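Local coordinates for beta-agarase (Persicobacter, PDB 6AII), which probably hydrolyses the beta-1,4 linkages of agarose as a family 16 glycoside hydrolase, releasing neoagarobiose as a product, at residues M1-I9 and L23-N32; Y43-H53 and M105-H113. One frame throughout, in Å; residues are numbered along the deposited sequence.

Interaction 1 ties the N-terminal loop to the loop after strand 19-23 at the periphery of the chain, where a calcium ion, carboxylates and waters join the loops beside the packing of a buried tryptophan. Interaction 2 lies deeper and is mainly sheet: backbone bonds pair strand 48-49 with the end of strand 97-110, with mostly buried side chains on both faces and one surface lysine against a tyrosine. The two contacts follow one another along the chain and touch. Lys-47 NZ reaches Ser-28 O at 2.8 Å and Trp-48 NE1 reaches Asp-29 OD2 at 2.9 Å, both probable hydrogen bonds, which link the calcium-binding loop to the strand 48-49 side of the second contact.

Interaction 1: residues M1-I9 and L23-N32. With CA (calcium ion), chain B.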
loop_
_atom_site.group_PDB
_atom_site.type_symbol
_atom_site.label_atom_id
_atom_site.label_comp_id
_atom_site.label_asym_id
_atom_site.label_seq_id
_atom_site.Cartn_x
_atom_site.Cartn_y
_atom_site.Cartn_z
ATOM N N MET A 1 24.681 -19.040 4.722
ATOM C CA MET A 1 23.305 -18.466 4.528
ATOM C C MET A 1 22.931 -18.567 3.040
ATOM O O MET A 1 23.702 -18.165 2.159
ATOM C CB MET A 1 23.247 -16.994 4.971
ATOM C CG MET A 1 21.903 -16.613 5.593
ATOM S SD MET A 1 21.412 -14.860 5.334
ATOM C CE MET A 1 19.872 -14.781 6.258
ATOM N N GLN A 2 21.731 -19.056 2.779
ATOM C CA GLN A 2 21.257 -19.122 1.408
ATOM C C GLN A 2 20.902 -17.686 0.956
ATOM O O GLN A 2 20.614 -16.830 1.815
ATOM C CB GLN A 2 20.127 -20.158 1.263
ATOM C CG GLN A 2 18.728 -19.571 1.244
ATOM C CD GLN A 2 17.682 -20.659 1.213
ATOM O OE1 GLN A 2 17.867 -21.723 1.805
ATOM N NE2 GLN A 2 16.572 -20.389 0.540
ATOM N N ALA A 3 21.043 -17.439 -0.354
ATOM C CA ALA A 3 20.604 -16.161 -1.040
ATOM C C ALA A 3 19.159 -15.898 -0.611
ATOM O O ALA A 3 18.376 -16.848 -0.488
ATOM C CB ALA A 3 20.725 -16.344 -2.552
ATOM N N GLN A 4 18.817 -14.621 -0.442
ATOM C CA GLN A 4 17.404 -14.283 -0.064
ATOM C C GLN A 4 16.517 -14.420 -1.290
ATOM O O GLN A 4 16.979 -14.569 -2.427
ATOM C CB GLN A 4 17.462 -12.869 0.502
ATOM C CG GLN A 4 18.421 -12.890 1.694
ATOM C CD GLN A 4 18.265 -11.801 2.713
ATOM O OE1 GLN A 4 17.498 -11.906 3.671
ATOM N NE2 GLN A 4 19.094 -10.795 2.536
ATOM N N ASP A 5 15.186 -14.326 -1.036
ATOM C CA ASP A 5 14.243 -14.575 -2.111
ATOM C C ASP A 5 14.430 -13.578 -3.265
ATOM O O ASP A 5 14.095 -13.888 -4.387
ATOM C CB ASP A 5 12.802 -14.497 -1.628
ATOM C CG ASP A 5 12.305 -15.666 -0.803
ATOM O OD1 ASP A 5 12.988 -16.713 -0.719
ATOM O OD2 ASP A 5 11.236 -15.497 -0.224
ATOM N N TRP A 6 14.817 -12.355 -2.976
ATOM C CA TRP A 6 14.955 -11.312 -3.990
ATOM C C TRP A 6 16.331 -11.368 -4.659
ATOM O O TRP A 6 16.656 -10.499 -5.451
ATOM C CB TRP A 6 14.739 -9.919 -3.370
ATOM C CG TRP A 6 15.596 -9.692 -2.169
ATOM C CD1 TRP A 6 16.924 -9.429 -2.149
ATOM C CD2 TRP A 6 15.166 -9.677 -0.809
ATOM N NE1 TRP A 6 17.363 -9.211 -0.881
ATOM C CE2 TRP A 6 16.309 -9.413 -0.024
ATOM C CE3 TRP A 6 13.938 -9.894 -0.179
ATOM C CZ2 TRP A 6 16.230 -9.320 1.351
ATOM C CZ3 TRP A 6 13.868 -9.806 1.183
ATOM C CH2 TRP A 6 15.012 -9.523 1.941
ATOM N N ALA A 7 17.168 -12.310 -4.272
ATOM C CA ALA A 7 18.550 -12.267 -4.822
ATOM C C ALA A 7 18.480 -12.482 -6.326
ATOM O O ALA A 7 17.664 -13.219 -6.793
ATOM C CB ALA A 7 19.424 -13.289 -4.171
ATOM N N GLY A 8 19.313 -11.751 -7.040
ATOM C CA GLY A 8 19.295 -11.831 -8.467
ATOM C C GLY A 8 18.217 -10.966 -9.099
ATOM O O GLY A 8 18.140 -10.901 -10.316
ATOM N N ILE A 9 17.352 -10.306 -8.308
ATOM C CA ILE A 9 16.368 -9.389 -8.852
ATOM C C ILE A 9 16.935 -7.986 -8.623
ATOM O O ILE A 9 17.072 -7.548 -7.483
ATOM C CB ILE A 9 14.993 -9.550 -8.188
ATOM C CG1 ILE A 9 14.484 -11.000 -8.241
ATOM C CG2 ILE A 9 13.950 -8.527 -8.708
ATOM C CD1 ILE A 9 13.206 -11.189 -7.493
ATOM N N LEU A 23 21.237 -3.048 1.678
ATOM C CA LEU A 23 19.991 -3.538 2.319
ATOM C C LEU A 23 19.812 -2.938 3.704
ATOM O O LEU A 23 20.770 -2.921 4.521
ATOM C CB LEU A 23 19.982 -5.068 2.378
ATOM C CG LEU A 23 18.626 -5.672 2.754
ATOM C CD1 LEU A 23 17.640 -5.702 1.585
ATOM C CD2 LEU A 23 18.826 -7.080 3.274
ATOM N N GLN A 24 18.615 -2.415 4.000
ATOM C CA GLN A 24 18.285 -1.982 5.349
ATOM C C GLN A 24 17.698 -3.177 6.090
ATOM O O GLN A 24 16.514 -3.542 5.926
ATOM C CB GLN A 24 17.365 -0.756 5.335
ATOM C CG GLN A 24 17.071 -0.215 6.737
ATOM C CD GLN A 24 16.272 1.063 6.765
ATOM O OE1 GLN A 24 16.406 1.905 5.864
ATOM N NE2 GLN A 24 15.445 1.207 7.785
ATOM N N ALA A 25 18.508 -3.823 6.926
ATOM C CA ALA A 25 18.094 -5.123 7.524
ATOM C C ALA A 25 16.795 -5.045 8.355
ATOM O O ALA A 25 16.048 -6.019 8.342
ATOM C CB ALA A 25 19.225 -5.636 8.371
ATOM N N ASP A 26 16.539 -3.968 9.078
ATOM C CA ASP A 26 15.460 -3.948 10.050
ATOM C C ASP A 26 14.099 -3.787 9.364
ATOM O O ASP A 26 13.075 -3.933 10.008
ATOM C CB ASP A 26 15.658 -2.892 11.122
ATOM C CG ASP A 26 15.474 -1.453 10.720
ATOM O OD1 ASP A 26 15.538 -1.136 9.523
ATOM O OD2 ASP A 26 15.383 -0.635 11.626
ATOM N N MET A 27 14.136 -3.559 8.072
ATOM C CA MET A 27 12.874 -3.318 7.306
ATOM C C MET A 27 12.781 -4.296 6.134
ATOM O O MET A 27 12.010 -4.056 5.225
ATOM C CB MET A 27 12.844 -1.883 6.766
ATOM C CG MET A 27 12.646 -0.811 7.830
ATOM S SD MET A 27 11.015 -0.946 8.566
ATOM C CE MET A 27 10.039 -0.117 7.299
ATOM N N SER A 28 13.576 -5.379 6.116
ATOM C CA SER A 28 13.642 -6.321 5.041
ATOM C C SER A 28 13.393 -7.734 5.572
ATOM O O SER A 28 13.899 -8.094 6.671
ATOM C CB SER A 28 14.981 -6.276 4.263
ATOM O OG SER A 28 15.273 -4.973 3.780
ATOM N N ASP A 29 12.593 -8.543 4.854
ATOM C CA ASP A 29 12.211 -9.868 5.325
ATOM C C ASP A 29 11.670 -10.666 4.156
ATOM O O ASP A 29 10.815 -10.109 3.420
ATOM C CB ASP A 29 11.182 -9.762 6.445
ATOM C CG ASP A 29 10.970 -11.027 7.254
ATOM O OD1 ASP A 29 11.331 -12.134 6.802
ATOM O OD2 ASP A 29 10.517 -10.846 8.422
ATOM N N ASP A 30 12.134 -11.929 3.959
ATOM C CA ASP A 30 11.512 -12.773 2.937
ATOM C C ASP A 30 10.573 -13.863 3.464
ATOM O O ASP A 30 10.126 -14.702 2.702
ATOM C CB ASP A 30 12.566 -13.309 1.974
ATOM C CG ASP A 30 13.693 -14.115 2.581
ATOM O OD1 ASP A 30 13.710 -14.317 3.803
ATOM O OD2 ASP A 30 14.519 -14.560 1.755
ATOM N N PHE A 31 10.234 -13.775 4.769
ATOM C CA PHE A 31 9.074 -14.487 5.332
ATOM C C PHE A 31 9.101 -16.013 5.122
ATOM O O PHE A 31 8.082 -16.629 4.795
ATOM C CB PHE A 31 7.782 -13.883 4.736
ATOM C CG PHE A 31 7.569 -12.479 5.203
ATOM C CD1 PHE A 31 7.448 -12.230 6.552
ATOM C CD2 PHE A 31 7.526 -11.404 4.323
ATOM C CE1 PHE A 31 7.247 -10.948 7.028
ATOM C CE2 PHE A 31 7.321 -10.125 4.796
ATOM C CZ PHE A 31 7.186 -9.896 6.144
ATOM N N ASN A 32 10.275 -16.603 5.319
ATOM C CA ASN A 32 10.430 -18.038 5.047
ATOM C C ASN A 32 10.509 -18.797 6.369
ATOM O O ASN A 32 11.177 -19.834 6.484
ATOM C CB ASN A 32 11.580 -18.278 4.071
ATOM C CG ASN A 32 11.367 -17.610 2.714
ATOM O OD1 ASN A 32 10.239 -17.487 2.176
ATOM N ND2 ASN A 32 12.477 -17.239 2.110
HETATM CA CA CA B . 9.191 -15.657 0.779
HETATM O O HOH W 1 15.025 -11.932 5.743
HETATM O O HOH W 2 16.180 -14.301 4.754
HETATM O O HOH W 3 16.351 -9.901 5.596
HETATM O O HOH W 4 9.189 -17.782 -0.567
#
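With CG of Asp-30 lodged between its backbone N and carbonyl carbon (chi1 58°) and CG of Asp-5 anti to its own carbonyl carbon, the two carboxylates are drawn close, their planes 49° apart. Asp-30 OD2 takes the backbone N-H of Asp-5 on its anti lone pair (2.9 Å). Asp-5 OD2 binds calcium at 2.3 Å, as does Asp-30 O, and Asn-32 OD1 joins at 2.5 Å. The amide of Asn-32 also sends ND2 to Asp-5 OD1 (2.9 Å), arriving from above the carboxylate plane, so both aspartate oxygens are engaged. Calcium probably offsets the crowding of negative charge here. Water 2 sits between Asp-30 OD1 (2.6 Å) and Gln-4 OE1. Replacing Asp-30 by an alanine is likely to leave the Asp-5 N-H without its carboxylate acceptor and water 2 without one of its partners. Further from the ion, the edge of the Trp-6 ring meets Asp-29 C, while its CZ2 packs on Leu-23 CD1 at 3.9 Å. Gly-74 and Asp-316 complete the protein ligands, and Trp-6 rests on Arg-319 and Tyr-321 of strand 312-325, which pairs with strand 19-23.

Interaction 2: residues Y43-H53 and M105-H113; sequences YIAGKWKNFWH and MGCVVSKGH
Cys-107 opens the contact by laying SG at the edge of the Trp-52 ring, 3.7 Å from CE3, while water 7 bridges its backbone N to Asn-50 O. At Val-108 the side chain turns to the other face, where CG1 meets CB of Trp-48 at 3.7 Å. Val-109 forms the hydrogen-bonded pair with Lys-49: Lys-49 N donates to Val-109 O at 2.7 Å, and Val-109 N returns to Lys-49 O in the carbonyl plane. Its CG2, anti to the carbonyl carbon, lies against Phe-51 O at 3.4 Å. Ser-110 stands opposite Trp-48 in a non-hydrogen-bonded pair and sets CB 3.9 Å from ring atom CZ3; its O shares water 5 with Tyr-43 OH. Lys-111 N closes the ladder on Lys-47 O with a nearly straight bond (170°). The lysine chain then bends at chi3 (-82°), carrying CE over the centre of the Tyr-43 ring in a CH-pi contact, 3.9 Å from the centroid, with NZ above the same face as a cation-pi partner. A classic beta bulge at Lys-47 and Trp-48, both facing Ile-44, leads into this antiparallel pairing, which adds a short hairpin to strand 97-110 in the beta-sandwich (jelly-roll) fold of family 16 glycoside hydrolases.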
loop_
_atom_site.group_PDB
_atom_site.type_symbol
_atom_site.label_atom_id
_atom_site.label_comp_id
_atom_site.label_asym_id
_atom_site.label_seq_id
_atom_site.Cartn_x
_atom_site.Cartn_y
_atom_site.Cartn_z
ATOM N N TYR A 43 5.486 -8.352 17.786
ATOM C CA TYR A 43 6.352 -7.969 16.651
ATOM C C TYR A 43 6.944 -9.227 16.026
ATOM O O TYR A 43 7.904 -9.823 16.561
ATOM C CB TYR A 43 7.486 -6.997 17.025
ATOM C CG TYR A 43 7.045 -5.557 17.154
ATOM C CD1 TYR A 43 6.910 -4.753 16.034
ATOM C CD2 TYR A 43 6.686 -5.020 18.376
ATOM C CE1 TYR A 43 6.460 -3.451 16.118
ATOM C CE2 TYR A 43 6.221 -3.711 18.479
ATOM C CZ TYR A 43 6.129 -2.921 17.347
ATOM O OH TYR A 43 5.685 -1.632 17.342
ATOM N N ILE A 44 6.395 -9.613 14.866
ATOM C CA ILE A 44 6.819 -10.807 14.150
ATOM C C ILE A 44 8.248 -10.564 13.684
ATOM O O ILE A 44 8.574 -9.560 13.060
ATOM C CB ILE A 44 5.867 -11.135 12.991
ATOM C CG1 ILE A 44 4.432 -11.293 13.443
ATOM C CG2 ILE A 44 6.330 -12.342 12.222
ATOM C CD1 ILE A 44 3.387 -11.277 12.354
ATOM N N ALA A 45 9.116 -11.516 14.060
ATOM C CA ALA A 45 10.534 -11.497 13.743
ATOM C C ALA A 45 11.221 -10.278 14.330
ATOM O O ALA A 45 12.267 -9.869 13.829
ATOM C CB ALA A 45 10.755 -11.568 12.241
ATOM N N GLY A 46 10.604 -9.648 15.322
ATOM C CA GLY A 46 11.080 -8.412 15.860
ATOM C C GLY A 46 10.874 -7.207 14.944
ATOM O O GLY A 46 11.348 -6.100 15.256
ATOM N N LYS A 47 10.122 -7.362 13.838
ATOM C CA LYS A 47 10.042 -6.323 12.827
ATOM C C LYS A 47 8.617 -5.860 12.455
ATOM O O LYS A 47 8.478 -4.736 12.007
ATOM C CB LYS A 47 10.664 -6.816 11.521
ATOM C CG LYS A 47 12.151 -7.095 11.583
ATOM C CD LYS A 47 12.730 -7.667 10.302
ATOM C CE LYS A 47 14.201 -7.993 10.484
ATOM N NZ LYS A 47 14.748 -8.674 9.282
ATOM N N TRP A 48 7.636 -6.712 12.558
ATOM C CA TRP A 48 6.309 -6.466 11.948
ATOM C C TRP A 48 5.233 -6.657 13.028
ATOM O O TRP A 48 4.917 -7.804 13.396
ATOM C CB TRP A 48 6.056 -7.439 10.766
ATOM C CG TRP A 48 7.223 -7.586 9.848
ATOM C CD1 TRP A 48 8.027 -8.676 9.722
ATOM C CD2 TRP A 48 7.775 -6.578 8.985
ATOM N NE1 TRP A 48 9.034 -8.432 8.836
ATOM C CE2 TRP A 48 8.904 -7.158 8.349
ATOM C CE3 TRP A 48 7.404 -5.263 8.636
ATOM C CZ2 TRP A 48 9.677 -6.477 7.419
ATOM C CZ3 TRP A 48 8.204 -4.589 7.744
ATOM C CH2 TRP A 48 9.309 -5.196 7.125
ATOM N N LYS A 49 4.603 -5.545 13.448
ATOM C CA LYS A 49 3.550 -5.663 14.416
ATOM C C LYS A 49 2.315 -6.256 13.755
ATOM O O LYS A 49 1.954 -5.780 12.694
ATOM C CB LYS A 49 3.133 -4.312 15.001
ATOM C CG LYS A 49 2.220 -4.357 16.242
ATOM C CD LYS A 49 1.746 -2.970 16.582
ATOM C CE LYS A 49 1.128 -2.740 17.935
ATOM N NZ LYS A 49 0.413 -1.433 17.922
ATOM N N ASN A 50 1.703 -7.245 14.388
ATOM C CA ASN A 50 0.471 -7.887 13.897
ATOM C C ASN A 50 -0.797 -7.078 14.168
ATOM O O ASN A 50 -1.846 -7.680 14.343
ATOM C CB ASN A 50 0.324 -9.307 14.383
ATOM C CG ASN A 50 0.201 -9.466 15.889
ATOM O OD1 ASN A 50 0.372 -8.479 16.607
ATOM N ND2 ASN A 50 -0.121 -10.686 16.329
ATOM N N PHE A 51 -0.706 -5.783 14.131
ATOM C CA PHE A 51 -1.860 -4.966 14.245
ATOM C C PHE A 51 -1.579 -3.574 13.708
ATOM O O PHE A 51 -0.441 -3.206 13.403
ATOM C CB PHE A 51 -2.288 -4.875 15.726
ATOM C CG PHE A 51 -3.767 -4.618 15.888
ATOM C CD1 PHE A 51 -4.684 -5.624 15.594
ATOM C CD2 PHE A 51 -4.239 -3.385 16.290
ATOM C CE1 PHE A 51 -6.054 -5.383 15.694
ATOM C CE2 PHE A 51 -5.615 -3.139 16.371
ATOM C CZ PHE A 51 -6.507 -4.154 16.141
ATOM N N TRP A 52 -2.625 -2.722 13.720
ATOM C CA TRP A 52 -2.530 -1.293 13.527
ATOM C C TRP A 52 -1.713 -0.657 14.666
ATOM O O TRP A 52 -1.506 -1.324 15.660
ATOM C CB TRP A 52 -3.968 -0.771 13.451
ATOM C CG TRP A 52 -4.158 0.701 13.371
ATOM C CD1 TRP A 52 -4.786 1.528 14.275
ATOM C CD2 TRP A 52 -3.871 1.513 12.233
ATOM N NE1 TRP A 52 -4.802 2.818 13.802
ATOM C CE2 TRP A 52 -4.271 2.833 12.547
ATOM C CE3 TRP A 52 -3.280 1.265 10.992
ATOM C CZ2 TRP A 52 -4.143 3.894 11.651
ATOM C CZ3 TRP A 52 -3.112 2.334 10.132
ATOM C CH2 TRP A 52 -3.537 3.619 10.450
ATOM N N HIS A 53 -1.347 0.605 14.516
ATOM C CA HIS A 53 -0.413 1.217 15.452
ATOM C C HIS A 53 -1.127 1.664 16.743
ATOM O O HIS A 53 -0.439 2.104 17.660
ATOM C CB HIS A 53 0.459 2.244 14.715
ATOM C CG HIS A 53 -0.288 3.341 14.072
ATOM N ND1 HIS A 53 -0.924 4.312 14.814
ATOM C CD2 HIS A 53 -0.510 3.622 12.772
ATOM C CE1 HIS A 53 -1.504 5.174 13.990
ATOM N NE2 HIS A 53 -1.250 4.775 12.737
ATOM N N MET A 105 -10.049 -8.885 9.647
ATOM C CA MET A 105 -8.996 -8.611 8.656
ATOM C C MET A 105 -7.690 -8.376 9.354
ATOM O O MET A 105 -7.631 -8.296 10.556
ATOM C CB MET A 105 -9.398 -7.392 7.813
ATOM C CG MET A 105 -10.492 -7.715 6.820
ATOM S SD MET A 105 -10.994 -6.248 5.867
ATOM C CE MET A 105 -11.231 -6.900 4.241
ATOM N N GLY A 106 -6.596 -8.274 8.608
ATOM C CA GLY A 106 -5.312 -8.045 9.231
ATOM C C GLY A 106 -4.673 -6.737 8.828
ATOM O O GLY A 106 -4.960 -6.138 7.750
ATOM N N CYS A 107 -3.754 -6.282 9.683
ATOM C CA CYS A 107 -3.036 -5.060 9.501
ATOM C C CYS A 107 -1.651 -5.233 10.126
ATOM O O CYS A 107 -1.571 -5.778 11.234
ATOM C CB CYS A 107 -3.810 -3.904 10.133
ATOM S SG CYS A 107 -3.017 -2.314 9.941
ATOM N N VAL A 108 -0.603 -4.840 9.396
ATOM C CA VAL A 108 0.748 -4.986 9.857
ATOM C C VAL A 108 1.460 -3.643 9.827
ATOM O O VAL A 108 1.345 -2.912 8.821
ATOM C CB VAL A 108 1.458 -6.017 8.965
ATOM C CG1 VAL A 108 2.922 -6.070 9.288
ATOM C CG2 VAL A 108 0.799 -7.375 9.119
ATOM N N VAL A 109 2.231 -3.281 10.910
ATOM C CA VAL A 109 2.939 -2.030 10.937
ATOM C C VAL A 109 4.395 -2.293 11.334
ATOM O O VAL A 109 4.661 -3.069 12.285
ATOM C CB VAL A 109 2.293 -1.017 11.893
ATOM C CG1 VAL A 109 3.105 0.265 11.870
ATOM C CG2 VAL A 109 0.839 -0.734 11.527
ATOM N N SER A 110 5.341 -1.725 10.621
ATOM C CA SER A 110 6.739 -1.975 10.948
ATOM C C SER A 110 7.118 -1.352 12.294
ATOM O O SER A 110 6.525 -0.372 12.702
ATOM C CB SER A 110 7.662 -1.406 9.896
ATOM O OG SER A 110 7.618 -0.014 9.809
ATOM N N LYS A 111 8.072 -2.004 12.941
ATOM C CA LYS A 111 8.770 -1.387 14.068
ATOM C C LYS A 111 9.682 -0.261 13.579
ATOM O O LYS A 111 9.739 0.811 14.166
ATOM C CB LYS A 111 9.599 -2.436 14.812
ATOM C CG LYS A 111 10.314 -1.821 16.024
ATOM C CD LYS A 111 11.159 -2.823 16.736
ATOM C CE LYS A 111 10.360 -3.674 17.675
ATOM N NZ LYS A 111 11.223 -4.693 18.328
ATOM N N GLY A 112 10.409 -0.490 12.502
ATOM C CA GLY A 112 11.360 0.457 12.007
ATOM C C GLY A 112 10.759 1.533 11.122
ATOM O O GLY A 112 9.521 1.537 10.855
ATOM N N HIS A 113 11.643 2.467 10.750
ATOM C CA HIS A 113 11.328 3.551 9.903
ATOM C C HIS A 113 12.234 3.584 8.668
ATOM O O HIS A 113 13.394 3.119 8.676
ATOM C CB HIS A 113 11.453 4.923 10.603
ATOM C CG HIS A 113 10.494 5.124 11.714
ATOM N ND1 HIS A 113 10.659 4.522 12.956
ATOM C CD2 HIS A 113 9.413 5.924 11.817
ATOM C CE1 HIS A 113 9.650 4.892 13.754
ATOM N NE2 HIS A 113 8.891 5.777 13.081
HETATM O O HOH W 5 5.213 0.006 15.144
HETATM O O HOH W 6 10.749 -3.220 11.366
HETATM O O HOH W 7 -4.031 -7.488 12.395
#